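Local coordinates for protein CD1-2 antigen (Gallus gallus, PDB 3DBX) that probably presents lipid antigens at the cell surface as an MHC class I-like glycoprotein of the CD1 family, paired with a second protein chain, at residues Phe13-Thr18 and Lys68-Ser73; Pro39-Asp44 and Leu50-Pro55; Glu86-Ala91 and Arg97-His102; Arg198-Val203 and Thr254-Pro259; Arg228-Pro231 and Ala235-Thr238. All blocks are in the same frame, centred on the assembly; numbering follows the deposited sequence.

How the interactions relate
Interactions 1, 2 and 3 belong to the MHC-I-like platform, interactions 4 and 5 to the immunoglobulin domain; the centres of interactions 1 and 4 are about 49 Å apart. Interactions 1 and 3 are buried helix-on-sheet contacts, side chain to side chain, with one bridging water in interaction 1; their strands 12-21 and 97-107 are neighbours. Interaction 2, partly buried, is a glycosylated hairpin at that sheet's edge: it is the one held by backbone hydrogen bonds, and its Leu-50 and Met-41 also pack on Leu-70 of interaction 1. Interaction 4 (surface) and interaction 5 (partly buried) are small, aliphatic carbons meeting each other and carbonyl oxygens, joined through neighbouring strands 236-243 and 249-257.

Interaction 1: residues Phe13-Thr18 and Lys68-Ser73; sequences FQLFYT and KILSFS
At Leu-15 and Leu-70, where the two backbones come nearest, the CA atoms stay 9.7 Å apart, which leaves the strand and the helix to make direct contact through side chains alone. Leu-70 points toward the strand and sets both methyls of its fork against those of Leu-15. Its CD2 rests on Leu-15 CD1 at 3.6 Å, while its CD1 lies 4.0 Å from Leu-15 CD2, so the two forks engage methyl against methyl with their chains crossing at a slant. Tyr-17 approaches at about a right angle and touches with its hydroxyl end: OH is 4.0 Å from Leu-70 CB. Tyr-17 already points to the helix, and CG beside the backbone N (chi1 -83°) places the ring so that its hydroxyl ends next to Leu-70.

This is the MHC class I-like platform, a beta-sheet floor under helices, and Leu-15 and Tyr-17 are on the side of the floor that faces the groove; the Leu-15 side chain is about 4 Å from a bound palmitic acid. Phe-16, on the reverse side, packs against the chain of another protein. Helix 156-180 borders the same region, touching Phe-13 and Ile-69.

One water supplies the polar link. It sits 2.9 Å from Tyr-17 OH and donates to Leu-70 O at 3.0 Å, giving this carbonyl a partner and tying the hydroxyl to the helix backbone through a bridge.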
# COMPACT_ATOMS: atom_id res chain seq x y z
N PHE A 13 -7.08 3.60 -12.06
CA PHE A 13 -5.72 3.30 -12.49
C PHE A 13 -4.72 4.26 -11.83
O PHE A 13 -4.91 5.46 -11.89
CB PHE A 13 -5.64 3.45 -14.01
CG PHE A 13 -4.33 3.05 -14.58
CD1 PHE A 13 -3.91 1.71 -14.54
CD2 PHE A 13 -3.49 4.00 -15.15
CE1 PHE A 13 -2.68 1.33 -15.08
CE2 PHE A 13 -2.25 3.62 -15.68
CZ PHE A 13 -1.86 2.28 -15.65
N GLN A 14 -3.69 3.71 -11.20
CA GLN A 14 -2.67 4.49 -10.50
C GLN A 14 -1.27 4.03 -10.85
O GLN A 14 -1.03 2.85 -11.08
CB GLN A 14 -2.85 4.37 -8.99
CG GLN A 14 -4.11 5.00 -8.45
CD GLN A 14 -4.14 4.97 -6.93
OE1 GLN A 14 -3.67 5.90 -6.28
NE2 GLN A 14 -4.66 3.89 -6.36
N LEU A 15 -0.34 4.99 -10.83
CA LEU A 15 1.06 4.78 -11.09
C LEU A 15 1.84 5.40 -9.93
O LEU A 15 1.60 6.55 -9.53
CB LEU A 15 1.46 5.47 -12.40
CG LEU A 15 0.93 4.99 -13.74
CD1 LEU A 15 1.24 6.03 -14.85
CD2 LEU A 15 1.54 3.66 -14.12
N PHE A 16 2.79 4.65 -9.41
CA PHE A 16 3.66 5.08 -8.32
C PHE A 16 5.12 4.89 -8.76
O PHE A 16 5.52 3.77 -9.02
CB PHE A 16 3.41 4.15 -7.11
CG PHE A 16 2.03 4.23 -6.55
CD1 PHE A 16 1.75 5.06 -5.49
CD2 PHE A 16 1.00 3.47 -7.09
CE1 PHE A 16 0.45 5.15 -4.97
CE2 PHE A 16 -0.30 3.55 -6.58
CZ PHE A 16 -0.58 4.38 -5.53
N TYR A 17 5.92 5.94 -8.79
CA TYR A 17 7.32 5.84 -9.23
C TYR A 17 8.23 6.49 -8.20
O TYR A 17 7.91 7.56 -7.73
CB TYR A 17 7.54 6.56 -10.56
CG TYR A 17 7.16 5.74 -11.76
CD1 TYR A 17 8.12 5.06 -12.48
CD2 TYR A 17 5.84 5.61 -12.15
CE1 TYR A 17 7.77 4.27 -13.60
CE2 TYR A 17 5.47 4.82 -13.27
CZ TYR A 17 6.45 4.16 -13.97
OH TYR A 17 6.10 3.40 -15.08
N THR A 18 9.35 5.83 -7.91
CA THR A 18 10.40 6.33 -6.99
C THR A 18 11.73 6.33 -7.74
O THR A 18 12.16 5.31 -8.33
CB THR A 18 10.51 5.47 -5.74
OG1 THR A 18 9.25 5.46 -5.07
CG2 THR A 18 11.58 5.98 -4.79
N LYS A 68 4.77 1.95 -23.98
CA LYS A 68 5.66 2.87 -24.71
C LYS A 68 5.64 4.29 -24.12
O LYS A 68 6.68 4.94 -24.03
CB LYS A 68 5.33 2.89 -26.21
N ILE A 69 4.44 4.75 -23.73
CA ILE A 69 4.22 6.05 -23.08
C ILE A 69 5.04 6.18 -21.80
O ILE A 69 5.67 7.22 -21.54
CB ILE A 69 2.71 6.23 -22.72
CG1 ILE A 69 1.89 6.64 -23.95
CG2 ILE A 69 2.52 7.24 -21.56
CD1 ILE A 69 0.38 6.49 -23.77
N LEU A 70 5.02 5.12 -21.00
CA LEU A 70 5.63 5.12 -19.68
C LEU A 70 7.15 5.06 -19.72
O LEU A 70 7.82 5.52 -18.78
CB LEU A 70 5.05 3.97 -18.85
CG LEU A 70 3.54 4.02 -18.54
CD1 LEU A 70 3.04 2.78 -17.77
CD2 LEU A 70 3.17 5.29 -17.80
N SER A 71 7.69 4.52 -20.81
CA SER A 71 9.12 4.24 -20.93
C SER A 71 9.89 5.19 -21.86
O SER A 71 10.89 5.78 -21.45
CB SER A 71 9.31 2.81 -21.41
OG SER A 71 8.26 1.99 -20.91
N PHE A 72 9.42 5.34 -23.09
CA PHE A 72 10.24 6.00 -24.11
C PHE A 72 9.79 7.41 -24.46
O PHE A 72 10.52 8.14 -25.14
CB PHE A 72 10.32 5.16 -25.40
CG PHE A 72 10.35 3.67 -25.18
CD1 PHE A 72 11.41 3.07 -24.50
CD2 PHE A 72 9.32 2.85 -25.68
CE1 PHE A 72 11.44 1.68 -24.30
CE2 PHE A 72 9.34 1.47 -25.50
CZ PHE A 72 10.40 0.88 -24.80
N SER A 73 8.60 7.81 -23.99
CA SER A 73 7.99 9.06 -24.44
C SER A 73 8.49 10.28 -23.68
O SER A 73 9.29 10.18 -22.75
CB SER A 73 6.46 8.98 -24.38
OG SER A 73 5.98 9.10 -23.05
O HOH W 1 8.41 3.41 -16.76

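Interaction 2: residues Pro39-Asp44 and Leu50-Pro55; sequences PIMVLD and LNICRP. With NAG (2-acetamido-2-deoxy-beta-D-glucopyranose), chain D.
Met-41 and Ile-52, a non-hydrogen-bonded pair with side chains on one face, share nearly the same chi1 (-78° and -82°), and their chains run side by side, Met-41 CG 4.0 Å from Ile-52 CG1. Leu-50 joins them there, its CD2 3.9 Å from Met-41 CB. Asp-44 instead carries its carboxylate anti to the backbone N (chi1 -178°), which brings it beside the sugar on Asn-51.

Strands 38-43 and 50-52 form an antiparallel beta hairpin at the edge of the platform sheet. Val-42 and Asn-51 are its hydrogen-bonded pair, with both bonds, Val-42 N to Asn-51 O and Asn-51 N to Val-42 O, 2.8 Å long. Cys-53 N adds a third bond, to Ile-40 O at 3.0 Å. Toward strand 27-35, Ile-40 and Met-41 both face Ala-33 in a classic beta bulge.

On the Val-42 face, Cys-53 SG packs against Val-42 CG2 at 3.9 Å, and the N-acetylglucosamine is bonded to Asn-51 ND2. The sugar's N2 donates to Asp-44 OD1 at 3.0 Å, and its methyl C8 lies 3.7 Å from Val-42 CG1. Covalently fixed at one strand and hydrogen-bonded beside the other, the sugar is probably restrained in its orientation.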
# COMPACT_ATOMS: atom_id res chain seq x y z
N PRO A 39 -1.82 -5.18 -8.82
CA PRO A 39 -0.62 -4.79 -9.56
C PRO A 39 -0.72 -5.29 -10.99
O PRO A 39 -0.94 -6.48 -11.21
CB PRO A 39 0.48 -5.53 -8.82
CG PRO A 39 -0.08 -5.73 -7.41
CD PRO A 39 -1.49 -6.11 -7.71
N ILE A 40 -0.62 -4.38 -11.96
CA ILE A 40 -0.78 -4.70 -13.40
C ILE A 40 0.61 -4.83 -14.03
O ILE A 40 0.86 -5.73 -14.85
CB ILE A 40 -1.63 -3.59 -14.13
CG1 ILE A 40 -3.08 -3.65 -13.68
CG2 ILE A 40 -1.62 -3.75 -15.61
CD1 ILE A 40 -3.59 -5.05 -13.51
N MET A 41 1.50 -3.92 -13.64
CA MET A 41 2.84 -3.80 -14.19
C MET A 41 3.76 -3.38 -13.08
O MET A 41 3.37 -2.61 -12.20
CB MET A 41 2.88 -2.73 -15.30
CG MET A 41 2.33 -3.20 -16.61
SD MET A 41 2.45 -2.01 -17.97
CE MET A 41 1.45 -0.66 -17.35
N VAL A 42 4.98 -3.89 -13.09
CA VAL A 42 5.97 -3.45 -12.12
C VAL A 42 7.26 -3.15 -12.88
O VAL A 42 7.66 -3.91 -13.76
CB VAL A 42 6.13 -4.50 -10.97
CG1 VAL A 42 7.48 -4.44 -10.29
CG2 VAL A 42 5.03 -4.28 -9.93
N LEU A 43 7.89 -2.04 -12.56
CA LEU A 43 9.12 -1.69 -13.24
C LEU A 43 10.23 -2.60 -12.70
O LEU A 43 10.36 -2.75 -11.48
CB LEU A 43 9.42 -0.21 -13.02
CG LEU A 43 10.65 0.38 -13.73
CD1 LEU A 43 10.33 0.58 -15.18
CD2 LEU A 43 11.11 1.71 -13.11
N ASP A 44 11.02 -3.23 -13.57
CA ASP A 44 12.15 -4.01 -13.07
C ASP A 44 13.33 -3.07 -12.81
O ASP A 44 13.77 -2.40 -13.73
CB ASP A 44 12.57 -5.15 -14.00
CG ASP A 44 13.73 -5.97 -13.42
OD1 ASP A 44 13.51 -6.69 -12.42
OD2 ASP A 44 14.86 -5.89 -13.93
N LEU A 50 9.03 -2.74 -18.15
CA LEU A 50 7.80 -2.96 -17.41
C LEU A 50 7.43 -4.44 -17.44
O LEU A 50 7.05 -4.96 -18.48
CB LEU A 50 6.67 -2.09 -17.98
CG LEU A 50 6.74 -0.68 -17.41
CD1 LEU A 50 6.19 0.37 -18.36
CD2 LEU A 50 6.03 -0.58 -16.06
N ASN A 51 7.61 -5.10 -16.30
CA ASN A 51 7.12 -6.47 -16.11
C ASN A 51 5.60 -6.44 -16.04
O ASN A 51 5.03 -5.59 -15.37
CB ASN A 51 7.68 -7.10 -14.82
CG ASN A 51 9.07 -7.70 -14.99
OD1 ASN A 51 9.85 -7.27 -15.86
ND2 ASN A 51 9.39 -8.71 -14.13
N ILE A 52 4.95 -7.34 -16.76
CA ILE A 52 3.50 -7.56 -16.65
C ILE A 52 3.19 -8.67 -15.62
O ILE A 52 3.72 -9.79 -15.72
CB ILE A 52 2.90 -7.87 -18.01
CG1 ILE A 52 2.67 -6.55 -18.75
CG2 ILE A 52 1.58 -8.58 -17.86
CD1 ILE A 52 3.28 -6.53 -20.11
N CYS A 53 2.30 -8.36 -14.66
CA CYS A 53 2.11 -9.17 -13.46
C CYS A 53 1.02 -10.22 -13.57
O CYS A 53 0.96 -11.14 -12.74
CB CYS A 53 1.78 -8.29 -12.27
SG CYS A 53 2.95 -6.97 -11.89
N ARG A 54 0.14 -10.07 -14.54
CA ARG A 54 -1.02 -10.96 -14.66
C ARG A 54 -1.12 -11.54 -16.05
O ARG A 54 -0.83 -10.83 -17.01
CB ARG A 54 -2.33 -10.22 -14.30
CG ARG A 54 -2.34 -9.66 -12.89
CD ARG A 54 -2.56 -10.77 -11.89
NE ARG A 54 -2.60 -10.26 -10.53
CZ ARG A 54 -1.90 -10.75 -9.52
NH1 ARG A 54 -1.12 -11.81 -9.70
NH2 ARG A 54 -2.00 -10.20 -8.31
N PRO A 55 -1.53 -12.84 -16.17
CA PRO A 55 -1.62 -13.49 -17.48
C PRO A 55 -2.68 -12.88 -18.41
O PRO A 55 -2.55 -13.02 -19.63
CB PRO A 55 -1.96 -14.96 -17.13
CG PRO A 55 -1.59 -15.11 -15.68
CD PRO A 55 -1.91 -13.77 -15.08
C1 NAG D . 10.77 -9.19 -13.99
C2 NAG D . 11.09 -9.48 -12.50
C3 NAG D . 12.44 -10.20 -12.33
C4 NAG D . 12.51 -11.47 -13.19
C5 NAG D . 12.13 -11.14 -14.65
C6 NAG D . 11.91 -12.43 -15.44
C7 NAG D . 10.05 -7.64 -11.18
C8 NAG D . 10.30 -6.74 -10.00
N2 NAG D . 11.12 -8.29 -11.67
O3 NAG D . 12.67 -10.49 -10.96
O4 NAG D . 13.79 -12.08 -13.10
O5 NAG D . 10.92 -10.38 -14.76
O6 NAG D . 12.11 -12.22 -16.82
O7 NAG D . 8.91 -7.74 -11.64

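Interaction 3: residues Glu86-Ala91 and Arg97-His102; sequences EMTAKA and RVFQIH
Thr-88, in the last turn of helix 77-89, meets Arg-97 and Phe-99 at the start of strand 97-107, where a helix of the MHC-I-like platform lies over its sheet floor. No hydrogen bond crosses, and the nearest CA atoms, those of Thr-88 and Arg-97, are 7.8 Å apart.

Along the strand, Arg-97 comes first. Its aliphatic stem makes the contact, CG lying 3.7 Å from Thr-88 CG2. Past that point the chain bends at chi2 (-70°) and carries the guanidinium off to a salt bridge from NH1 to Glu-121 OE2. The threonine thus meets the greasy part of a charged side chain whose polar end is engaged elsewhere.

Phe-99 follows two residues on, again pointing to the helix, its side chain about 9 Å from the bound palmitic acid of the groove. Between the two, Val-98 points to the reverse of the floor, as does Gln-100 after them, whose amide hydrogen-bonds at both ends to the chain of another protein. The helix is thus met by alternate residues of the strand.

Thr-88 OG1 is hydrogen-bonded to Met-84 O one turn back in the helix, which steadies its rotation. The same oxygen sits at the rim of the Phe-99 ring, close to the ring plane and against the slightly positive C-H border, 3.4 Å from Phe-99 CE2 and 3.6 Å from Phe-99 CZ.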
# COMPACT_ATOMS: atom_id res chain seq x y z
N GLU A 86 18.54 16.80 -13.69
CA GLU A 86 18.72 18.18 -14.15
C GLU A 86 18.24 19.24 -13.17
O GLU A 86 18.86 20.29 -13.03
CB GLU A 86 17.99 18.41 -15.48
CG GLU A 86 18.27 17.41 -16.60
CD GLU A 86 19.75 17.09 -16.79
OE1 GLU A 86 20.49 17.97 -17.30
OE2 GLU A 86 20.15 15.96 -16.45
N MET A 87 17.11 18.98 -12.52
CA MET A 87 16.52 19.94 -11.58
C MET A 87 17.32 20.00 -10.27
O MET A 87 17.43 21.05 -9.65
CB MET A 87 15.05 19.59 -11.29
CG MET A 87 14.11 19.71 -12.50
SD MET A 87 13.88 21.37 -13.18
CE MET A 87 15.13 21.44 -14.47
N THR A 88 17.86 18.84 -9.87
CA THR A 88 18.79 18.75 -8.76
C THR A 88 20.00 19.61 -9.06
O THR A 88 20.43 20.41 -8.23
CB THR A 88 19.22 17.29 -8.51
OG1 THR A 88 18.06 16.46 -8.40
CG2 THR A 88 20.00 17.17 -7.22
N ALA A 89 20.53 19.47 -10.27
CA ALA A 89 21.65 20.25 -10.77
C ALA A 89 21.35 21.76 -10.87
O ALA A 89 22.14 22.59 -10.39
CB ALA A 89 22.10 19.70 -12.12
N LYS A 90 20.22 22.10 -11.49
CA LYS A 90 19.85 23.50 -11.71
C LYS A 90 19.29 24.18 -10.45
O LYS A 90 18.82 25.31 -10.49
CB LYS A 90 18.86 23.63 -12.88
N ALA A 91 19.35 23.46 -9.33
CA ALA A 91 18.92 23.99 -8.05
C ALA A 91 20.09 24.01 -7.08
O ALA A 91 19.97 24.50 -5.94
CB ALA A 91 17.77 23.17 -7.49
N ARG A 97 19.18 12.27 -3.57
CA ARG A 97 17.88 12.89 -3.65
C ARG A 97 16.88 11.77 -3.96
O ARG A 97 17.18 10.90 -4.77
CB ARG A 97 17.85 13.94 -4.76
CG ARG A 97 18.46 15.26 -4.40
CD ARG A 97 17.61 16.01 -3.40
NE ARG A 97 18.42 17.00 -2.70
CZ ARG A 97 18.01 17.72 -1.67
NH1 ARG A 97 16.78 17.58 -1.20
NH2 ARG A 97 18.83 18.56 -1.10
N VAL A 98 15.74 11.76 -3.29
CA VAL A 98 14.67 10.82 -3.66
C VAL A 98 13.48 11.59 -4.23
O VAL A 98 12.86 12.41 -3.53
CB VAL A 98 14.17 9.95 -2.48
CG1 VAL A 98 13.25 8.84 -3.00
CG2 VAL A 98 15.31 9.36 -1.70
N PHE A 99 13.13 11.28 -5.47
CA PHE A 99 11.92 11.85 -6.09
C PHE A 99 10.84 10.80 -6.20
O PHE A 99 11.16 9.63 -6.37
CB PHE A 99 12.23 12.45 -7.47
CG PHE A 99 13.09 13.70 -7.43
CD1 PHE A 99 12.51 14.96 -7.44
CD2 PHE A 99 14.48 13.60 -7.39
CE1 PHE A 99 13.30 16.11 -7.39
CE2 PHE A 99 15.27 14.73 -7.36
CZ PHE A 99 14.68 16.00 -7.36
N GLN A 100 9.58 11.21 -6.11
CA GLN A 100 8.43 10.29 -6.21
C GLN A 100 7.33 10.89 -7.08
O GLN A 100 7.13 12.12 -7.09
CB GLN A 100 7.89 9.93 -4.83
CG GLN A 100 8.84 9.05 -3.98
CD GLN A 100 8.55 9.08 -2.51
OE1 GLN A 100 9.05 9.93 -1.82
NE2 GLN A 100 7.76 8.13 -2.03
N ILE A 101 6.63 10.04 -7.83
CA ILE A 101 5.58 10.48 -8.77
C ILE A 101 4.33 9.63 -8.59
O ILE A 101 4.39 8.41 -8.75
CB ILE A 101 6.05 10.40 -10.27
CG1 ILE A 101 7.27 11.28 -10.53
CG2 ILE A 101 4.92 10.82 -11.22
CD1 ILE A 101 8.60 10.55 -10.48
N HIS A 102 3.22 10.26 -8.26
CA HIS A 102 1.96 9.55 -8.08
C HIS A 102 0.96 10.12 -9.07
O HIS A 102 0.67 11.30 -9.05
CB HIS A 102 1.47 9.69 -6.64
CG HIS A 102 0.18 8.98 -6.36
ND1 HIS A 102 -0.65 9.33 -5.32
CD2 HIS A 102 -0.41 7.93 -6.99
CE1 HIS A 102 -1.70 8.52 -5.32
NE2 HIS A 102 -1.59 7.68 -6.33

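Interaction 4: residues Arg198-Val203 and Thr254-Pro259; sequences RTAGQV and TLLVSP
Ala-200 and Leu-256 meet methyl to methyl, with Ala-200 CB only 3.4 Å from Leu-256 CD2, tighter than usual van der Waals contact. A second touch lies further along both segments: the carbonyl oxygen of Val-203 comes within 3.0 Å of Pro-259 CD and 3.7 Å of Pro-259 CG, a close approach of an oxygen to the ring's CH2 groups. No hydrogen bond crosses the pair.

The leucine gets there by its branch. CG lies beside the backbone N (chi1 -67°), and from there CD2 is carried up to the alanine although the start of the side chain does not aim at it. Val-203 lies in the turn between strands 192-200 and 204-214, where it and Gln-202 both have positive phi, 62° for Gln-202 and 59° for Val-203. This bend brings Val-203 O to the ring of Pro-259, with the CA atoms of Val-203 and Ser-258 7.0 Å apart.

Further out, Leu-256 also packs on Gln-204 and Leu-206, and Val-257 has a backbone hydrogen bond to Leu-205. All this sits at the exposed end of the immunoglobulin C1-set domain, in a four-stranded antiparallel sheet where strand 204-214 runs between strands 192-200 and 249-257, with strand 236-243 on the far side of 249-257.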
# COMPACT_ATOMS: atom_id res chain seq x y z
N ARG A 198 -8.21 -10.35 26.52
CA ARG A 198 -6.85 -10.27 27.06
C ARG A 198 -6.78 -9.22 28.17
O ARG A 198 -7.71 -8.42 28.32
CB ARG A 198 -5.85 -9.97 25.93
CG ARG A 198 -5.87 -10.98 24.74
CD ARG A 198 -5.25 -12.28 25.23
NE ARG A 198 -5.04 -13.33 24.24
CZ ARG A 198 -5.63 -14.52 24.26
NH1 ARG A 198 -6.55 -14.81 25.19
NH2 ARG A 198 -5.33 -15.41 23.33
N THR A 199 -5.72 -9.24 28.98
CA THR A 199 -5.57 -8.26 30.04
C THR A 199 -5.41 -6.86 29.46
O THR A 199 -4.91 -6.69 28.34
CB THR A 199 -4.35 -8.55 30.98
OG1 THR A 199 -3.13 -8.55 30.22
CG2 THR A 199 -4.50 -9.88 31.64
N ALA A 200 -5.86 -5.86 30.21
CA ALA A 200 -5.61 -4.45 29.92
C ALA A 200 -5.45 -3.67 31.24
O ALA A 200 -5.80 -4.16 32.32
CB ALA A 200 -6.73 -3.88 29.11
N GLY A 201 -4.93 -2.44 31.14
CA GLY A 201 -4.71 -1.60 32.32
C GLY A 201 -5.99 -1.09 32.94
O GLY A 201 -7.07 -1.21 32.35
N GLN A 202 -5.88 -0.51 34.14
CA GLN A 202 -7.01 0.12 34.84
C GLN A 202 -8.15 -0.86 35.18
O GLN A 202 -9.33 -0.48 35.23
CB GLN A 202 -7.51 1.35 34.05
CG GLN A 202 -6.39 2.32 33.64
CD GLN A 202 -6.91 3.56 32.91
OE1 GLN A 202 -7.07 3.55 31.69
NE2 GLN A 202 -7.14 4.63 33.66
N VAL A 203 -7.76 -2.12 35.41
CA VAL A 203 -8.65 -3.26 35.74
C VAL A 203 -9.72 -3.51 34.65
O VAL A 203 -10.88 -3.85 34.91
CB VAL A 203 -9.22 -3.15 37.20
CG1 VAL A 203 -9.93 -4.43 37.62
CG2 VAL A 203 -8.07 -2.85 38.18
N THR A 254 -10.66 -3.64 18.64
CA THR A 254 -10.62 -3.94 20.07
C THR A 254 -11.53 -3.03 20.84
O THR A 254 -11.73 -1.86 20.43
CB THR A 254 -9.19 -3.84 20.70
OG1 THR A 254 -8.75 -2.49 20.72
CG2 THR A 254 -8.15 -4.72 19.97
N LEU A 255 -12.05 -3.55 21.96
CA LEU A 255 -12.93 -2.80 22.85
C LEU A 255 -12.48 -3.03 24.29
O LEU A 255 -12.43 -4.18 24.74
CB LEU A 255 -14.38 -3.26 22.70
CG LEU A 255 -15.45 -2.54 23.54
CD1 LEU A 255 -15.55 -1.08 23.13
CD2 LEU A 255 -16.81 -3.22 23.45
N LEU A 256 -12.17 -1.96 25.01
CA LEU A 256 -11.97 -2.08 26.46
C LEU A 256 -13.29 -2.20 27.22
O LEU A 256 -14.22 -1.42 27.00
CB LEU A 256 -11.14 -0.93 27.02
CG LEU A 256 -9.68 -0.92 26.54
CD1 LEU A 256 -9.12 0.51 26.49
CD2 LEU A 256 -8.82 -1.77 27.45
N VAL A 257 -13.39 -3.20 28.10
CA VAL A 257 -14.57 -3.39 28.92
C VAL A 257 -14.16 -3.64 30.38
O VAL A 257 -13.02 -4.01 30.65
CB VAL A 257 -15.45 -4.56 28.39
CG1 VAL A 257 -15.87 -4.30 26.94
CG2 VAL A 257 -14.70 -5.90 28.50
N SER A 258 -15.09 -3.43 31.31
CA SER A 258 -14.89 -3.81 32.70
C SER A 258 -15.26 -5.29 32.87
O SER A 258 -16.21 -5.76 32.26
CB SER A 258 -15.79 -2.96 33.62
OG SER A 258 -15.11 -1.81 34.08
N PRO A 259 -14.49 -6.05 33.66
CA PRO A 259 -14.88 -7.44 33.93
C PRO A 259 -16.19 -7.55 34.72
O PRO A 259 -16.51 -6.68 35.56
CB PRO A 259 -13.72 -7.98 34.75
CG PRO A 259 -13.10 -6.78 35.38
CD PRO A 259 -13.23 -5.70 34.34

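Interaction 5: residues Arg228-Pro231 and Ala235-Thr238; sequences REVP and ALST
Leu-236 reaches across to Val-230 and Pro-231 near one end of the immunoglobulin C1-set sandwich, joining its two sheets. Strand 228-229 is an outermost strand of one sheet and strand 236-243 an outermost strand of the other, and the short link between them passes from sheet to sheet.

Leu-236 gives the most surface. With CG swung roughly anti to the backbone N (chi1 -152°), the side chain extends toward the other segment and makes its contacts with a single methyl, CD1. Val-230, next in buried area, turns its side chain toward the leucine but at a relaxed distance, Val-230 CG1 lying 4.4 Å from Leu-236 CD1. Pro-231 takes part through its carbonyl oxygen.

Trp-223 of the neighbouring strand 220-225 touches both Val-230 and Leu-236, and Val-230 rests on Leu-255 as well. The contact thus lies at the margin of the apolar filling between the sheets, with Val-230 the buried member. The CA atoms of Val-230 and Leu-236 are 8.1 Å apart, and no hydrogen bond bridges the segments. Across the contact, the Leu-236 CD1 methyl comes nearest to two successive carbonyl oxygens, Val-230 O at 3.7 Å and Pro-231 O at 3.9 Å.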
# COMPACT_ATOMS: atom_id res chain seq x y z
N ARG A 228 -26.72 -3.88 20.61
CA ARG A 228 -26.69 -2.51 20.10
C ARG A 228 -25.25 -2.06 19.81
O ARG A 228 -24.35 -2.34 20.60
CB ARG A 228 -27.34 -1.56 21.12
N GLU A 229 -25.04 -1.34 18.71
CA GLU A 229 -23.70 -0.86 18.36
C GLU A 229 -23.04 0.03 19.41
O GLU A 229 -23.63 1.00 19.87
CB GLU A 229 -23.69 -0.16 16.99
CG GLU A 229 -22.30 0.26 16.52
CD GLU A 229 -22.28 0.99 15.17
OE1 GLU A 229 -23.35 1.19 14.55
OE2 GLU A 229 -21.17 1.35 14.72
N VAL A 230 -21.81 -0.31 19.78
CA VAL A 230 -21.00 0.53 20.65
C VAL A 230 -20.54 1.73 19.83
O VAL A 230 -19.84 1.55 18.83
CB VAL A 230 -19.75 -0.22 21.21
CG1 VAL A 230 -18.91 0.70 22.09
CG2 VAL A 230 -20.17 -1.44 22.00
N PRO A 231 -20.92 2.95 20.25
CA PRO A 231 -20.46 4.15 19.56
C PRO A 231 -18.96 4.34 19.78
O PRO A 231 -18.41 3.71 20.68
CB PRO A 231 -21.26 5.27 20.25
CG PRO A 231 -21.50 4.73 21.62
CD PRO A 231 -21.79 3.28 21.40
N ALA A 235 -12.56 3.86 24.41
CA ALA A 235 -12.68 2.45 24.70
C ALA A 235 -12.55 1.56 23.46
O ALA A 235 -12.16 0.41 23.57
CB ALA A 235 -14.00 2.16 25.39
N LEU A 236 -12.86 2.11 22.29
CA LEU A 236 -12.98 1.33 21.05
C LEU A 236 -11.87 1.71 20.07
O LEU A 236 -11.70 2.88 19.74
CB LEU A 236 -14.36 1.58 20.41
CG LEU A 236 -15.08 0.54 19.54
CD1 LEU A 236 -16.13 1.27 18.76
CD2 LEU A 236 -14.17 -0.13 18.60
N SER A 237 -11.11 0.73 19.61
CA SER A 237 -10.11 0.98 18.60
C SER A 237 -10.28 -0.02 17.46
O SER A 237 -10.29 -1.22 17.67
CB SER A 237 -8.70 0.88 19.21
OG SER A 237 -7.69 0.83 18.20
N THR A 238 -10.46 0.49 16.25
CA THR A 238 -10.40 -0.42 15.12
C THR A 238 -9.10 -0.16 14.40
O THR A 238 -8.74 0.99 14.15
CB THR A 238 -11.64 -0.35 14.22
OG1 THR A 238 -11.40 -1.15 13.04
CG2 THR A 238 -11.98 1.12 13.86